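Long-range contact in putative chitobiase (Bacteroides thetaiotaomicron, PDB 3HNM), which is of unknown function but, as a putative chitobiase fragment with an F5/8 type C (discoidin-like) domain, may bind carbohydrate: residues Q52-W57 against A89-A94. Sequence-based numbering, arbitrary orientation.
Sequences QWLCRW and AAHVWA
H91 meets three side chains of 52-57: Q52, L54 and W57. L54 CD1 sits over the centre of the imidazole, 3.7 Å from the H91 ring centroid, a CH-pi contact. The second methyl lies over the same ring, nearer its CE1-NE2 side. L54 CG stands anti to its own nitrogen (chi1 -157°), which carries both methyls to the loop.

The side chains of W57 and H91 reach toward each other from opposite directions. W57 CH2 comes within 3.7 Å of H91 CD2, and the two ring planes make 57°, neither a stack nor a T. H91 NE2 lies over one face of the W57 ring, offset toward its rim. W57 also meets W93 rim to rim, with planes at 87° and neither ring over the other's face. W93 CH2 lies at the edge of the W57 ring, in its plane. W57, H91 and W93 thus form a small aromatic cluster.

At the other end, the side-chain amide of Q52 packs against H91 and the methyl of A89. Q52 CD is 3.6 Å from H91 N.

Outside the pair, W39 packs edge-to-face with H91 and shares a backbone hydrogen bond with L54, while R154 makes a cation-pi contact with W57. S156 OG is hydrogen-bonded to H91 O, tying the loop to strand 156-166.

The contact joins the short edge strand 53-54 to the long loop that follows strand 74-83 in the beta-sandwich of the F5/8 type C domain. The bound magnesium ion lies about 6 Å from the Q52 side chain, and S43, one of its site residues, has its OG hydrogen-bonded to Q52 O. Loop anchoring here is mainly apolar and aromatic. Its polar groups are the Q52 amide and the H91 imidazole, with Q52 lying near the magnesium site.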
ATOM      1  N   GLN A  52       1.302   7.281  -8.931  1.00 40.06           N
ATOM      2  CA  GLN A  52       2.177   6.590  -7.978  1.00 36.18           C
ATOM      3  C   GLN A  52       2.399   7.342  -6.677  1.00 34.83           C
ATOM      4  O   GLN A  52       1.827   8.400  -6.445  1.00 35.94           O
ATOM      5  CB  GLN A  52       3.547   6.341  -8.616  1.00 32.03           C
ATOM      6  CG  GLN A  52       4.393   7.597  -8.648  1.00 26.85           C
ATOM      7  CD  GLN A  52       5.658   7.441  -9.435  1.00 26.39           C
ATOM      8  OE1 GLN A  52       6.523   8.309  -9.412  1.00 24.21           O
ATOM      9  NE2 GLN A  52       5.775   6.337 -10.146  1.00 25.67           N
ATOM     10  N   TRP A  53       3.240   6.752  -5.833  1.00 34.29           N
ATOM     11  CA  TRP A  53       3.643   7.316  -4.546  1.00 32.21           C
ATOM     12  C   TRP A  53       5.168   7.270  -4.540  1.00 31.15           C
ATOM     13  O   TRP A  53       5.761   6.272  -4.951  1.00 28.63           O
ATOM     14  CB  TRP A  53       3.118   6.478  -3.377  1.00 32.28           C
ATOM     15  CG  TRP A  53       3.900   6.693  -2.105  1.00 32.30           C
ATOM     16  CD1 TRP A  53       3.731   7.696  -1.181  1.00 31.55           C
ATOM     17  CD2 TRP A  53       5.022   5.926  -1.660  1.00 33.31           C
ATOM     18  NE1 TRP A  53       4.681   7.600  -0.192  1.00 31.14           N
ATOM     19  CE2 TRP A  53       5.489   6.524  -0.459  1.00 34.09           C
ATOM     20  CE3 TRP A  53       5.684   4.791  -2.160  1.00 32.85           C
ATOM     21  CZ2 TRP A  53       6.597   6.017   0.251  1.00 34.74           C
ATOM     22  CZ3 TRP A  53       6.782   4.292  -1.455  1.00 34.29           C
ATOM     23  CH2 TRP A  53       7.226   4.907  -0.262  1.00 34.84           C
ATOM     24  N   LEU A  54       5.800   8.338  -4.069  1.00 30.96           N
ATOM     25  CA  LEU A  54       7.250   8.377  -4.031  1.00 31.56           C
ATOM     26  C   LEU A  54       7.748   8.581  -2.600  1.00 32.01           C
ATOM     27  O   LEU A  54       7.191   9.375  -1.843  1.00 33.12           O
ATOM     28  CB  LEU A  54       7.768   9.491  -4.940  1.00 30.00           C
ATOM     29  CG  LEU A  54       9.199   9.299  -5.425  1.00 31.50           C
ATOM     30  CD1 LEU A  54       9.264   8.012  -6.245  1.00 30.82           C
ATOM     31  CD2 LEU A  54       9.647  10.500  -6.262  1.00 31.21           C
ATOM     32  N   CYS A  55       8.779   7.830  -2.232  1.00 30.74           N
ATOM     33  CA  CYS A  55       9.374   7.923  -0.902  1.00 31.12           C
ATOM     34  C   CYS A  55      10.080   9.278  -0.780  1.00 32.07           C
ATOM     35  O   CYS A  55      10.089  10.048  -1.732  1.00 34.14           O
ATOM     36  CB  CYS A  55      10.404   6.821  -0.738  1.00 28.94           C
ATOM     37  SG  CYS A  55      11.646   6.912  -2.008  1.00 27.68           S
ATOM     38  N   ARG A  56      10.672   9.569   0.377  1.00 31.34           N
ATOM     39  CA  ARG A  56      11.383  10.830   0.545  1.00 30.61           C
ATOM     40  C   ARG A  56      12.587  10.729  -0.378  1.00 30.94           C
ATOM     41  O   ARG A  56      13.330   9.747  -0.334  1.00 32.06           O
ATOM     42  CB  ARG A  56      11.850  11.012   1.978  1.00 29.49           C
ATOM     43  CG  ARG A  56      11.647  12.410   2.460  1.00 29.24           C
ATOM     44  CD  ARG A  56      12.498  12.709   3.654  1.00 29.51           C
ATOM     45  NE  ARG A  56      12.580  14.147   3.861  1.00 30.83           N
ATOM     46  CZ  ARG A  56      13.486  14.740   4.624  1.00 31.34           C
ATOM     47  NH1 ARG A  56      14.393  14.012   5.259  1.00 33.88           N
ATOM     48  NH2 ARG A  56      13.486  16.058   4.745  1.00 32.49           N
ATOM     49  N   TRP A  57      12.789  11.743  -1.209  1.00 30.05           N
ATOM     50  CA  TRP A  57      13.869  11.683  -2.165  1.00 29.28           C
ATOM     51  C   TRP A  57      15.083  12.534  -1.860  1.00 29.20           C
ATOM     52  O   TRP A  57      16.209  12.177  -2.230  1.00 28.42           O
ATOM     53  CB  TRP A  57      13.314  12.015  -3.551  1.00 28.33           C
ATOM     54  CG  TRP A  57      14.062  11.372  -4.676  1.00 30.08           C
ATOM     55  CD1 TRP A  57      15.181  11.840  -5.282  1.00 29.78           C
ATOM     56  CD2 TRP A  57      13.753  10.122  -5.310  1.00 32.12           C
ATOM     57  NE1 TRP A  57      15.596  10.964  -6.256  1.00 30.74           N
ATOM     58  CE2 TRP A  57      14.740   9.900  -6.296  1.00 31.71           C
ATOM     59  CE3 TRP A  57      12.742   9.169  -5.137  1.00 33.36           C
ATOM     60  CZ2 TRP A  57      14.745   8.762  -7.115  1.00 32.18           C
ATOM     61  CZ3 TRP A  57      12.749   8.034  -5.952  1.00 34.38           C
ATOM     62  CH2 TRP A  57      13.748   7.844  -6.929  1.00 32.93           C
ATOM     63  N   ALA A  89       3.625   6.434 -14.996  1.00 44.84           N
ATOM     64  CA  ALA A  89       4.182   6.714 -13.677  1.00 43.46           C
ATOM     65  C   ALA A  89       5.626   7.131 -13.880  1.00 42.67           C
ATOM     66  O   ALA A  89       6.386   6.459 -14.579  1.00 43.00           O
ATOM     67  CB  ALA A  89       4.106   5.481 -12.801  1.00 44.66           C
ATOM     68  N   ALA A  90       6.011   8.241 -13.267  1.00 41.15           N
ATOM     69  CA  ALA A  90       7.372   8.740 -13.430  1.00 40.15           C
ATOM     70  C   ALA A  90       8.464   7.877 -12.790  1.00 39.97           C
ATOM     71  O   ALA A  90       9.650   8.132 -12.989  1.00 40.46           O
ATOM     72  CB  ALA A  90       7.460  10.170 -12.901  1.00 37.40           C
ATOM     73  N   HIS A  91       8.076   6.858 -12.029  1.00 39.79           N
ATOM     74  CA  HIS A  91       9.067   6.021 -11.370  1.00 40.01           C
ATOM     75  C   HIS A  91       8.737   4.531 -11.321  1.00 40.82           C
ATOM     76  O   HIS A  91       8.530   3.980 -10.239  1.00 41.51           O
ATOM     77  CB  HIS A  91       9.297   6.501  -9.935  1.00 38.77           C
ATOM     78  CG  HIS A  91       9.899   7.869  -9.826  1.00 37.40           C
ATOM     79  ND1 HIS A  91       9.158   9.022  -9.960  1.00 36.54           N
ATOM     80  CD2 HIS A  91      11.158   8.265  -9.523  1.00 36.37           C
ATOM     81  CE1 HIS A  91       9.931  10.069  -9.738  1.00 34.04           C
ATOM     82  NE2 HIS A  91      11.149   9.636  -9.469  1.00 34.15           N
ATOM     83  N   VAL A  92       8.695   3.879 -12.480  1.00 40.02           N
ATOM     84  CA  VAL A  92       8.405   2.448 -12.515  1.00 37.45           C
ATOM     85  C   VAL A  92       9.652   1.679 -12.078  1.00 37.29           C
ATOM     86  O   VAL A  92       9.553   0.563 -11.560  1.00 38.26           O
ATOM     87  CB  VAL A  92       7.973   1.974 -13.924  1.00 34.60           C
ATOM     88  CG1 VAL A  92       6.648   2.600 -14.296  1.00 33.02           C
ATOM     89  CG2 VAL A  92       9.029   2.336 -14.943  1.00 36.04           C
ATOM     90  N   TRP A  93      10.824   2.280 -12.278  1.00 35.57           N
ATOM     91  CA  TRP A  93      12.072   1.632 -11.878  1.00 35.68           C
ATOM     92  C   TRP A  93      12.221   1.709 -10.351  1.00 36.09           C
ATOM     93  O   TRP A  93      13.006   0.968  -9.749  1.00 35.36           O
ATOM     94  CB  TRP A  93      13.302   2.285 -12.567  1.00 34.50           C
ATOM     95  CG  TRP A  93      13.514   3.744 -12.225  1.00 34.50           C
ATOM     96  CD1 TRP A  93      12.953   4.811 -12.852  1.00 35.49           C
ATOM     97  CD2 TRP A  93      14.193   4.276 -11.071  1.00 34.01           C
ATOM     98  NE1 TRP A  93      13.217   5.974 -12.156  1.00 34.30           N
ATOM     99  CE2 TRP A  93      13.975   5.670 -11.059  1.00 33.23           C
ATOM    100  CE3 TRP A  93      14.950   3.705 -10.044  1.00 33.00           C
ATOM    101  CZ2 TRP A  93      14.482   6.500 -10.069  1.00 32.41           C
ATOM    102  CZ3 TRP A  93      15.455   4.534  -9.054  1.00 33.20           C
ATOM    103  CH2 TRP A  93      15.217   5.915  -9.074  1.00 33.00           C
ATOM    104  N   ALA A  94      11.444   2.589  -9.723  1.00 36.09           N
ATOM    105  CA  ALA A  94      11.510   2.772  -8.276  1.00 35.82           C
ATOM    106  C   ALA A  94      10.717   1.746  -7.469  1.00 34.59           C
ATOM    107  O   ALA A  94      10.978   1.568  -6.283  1.00 33.91           O
ATOM    108  CB  ALA A  94      11.057   4.176  -7.920  1.00 36.87           C
TER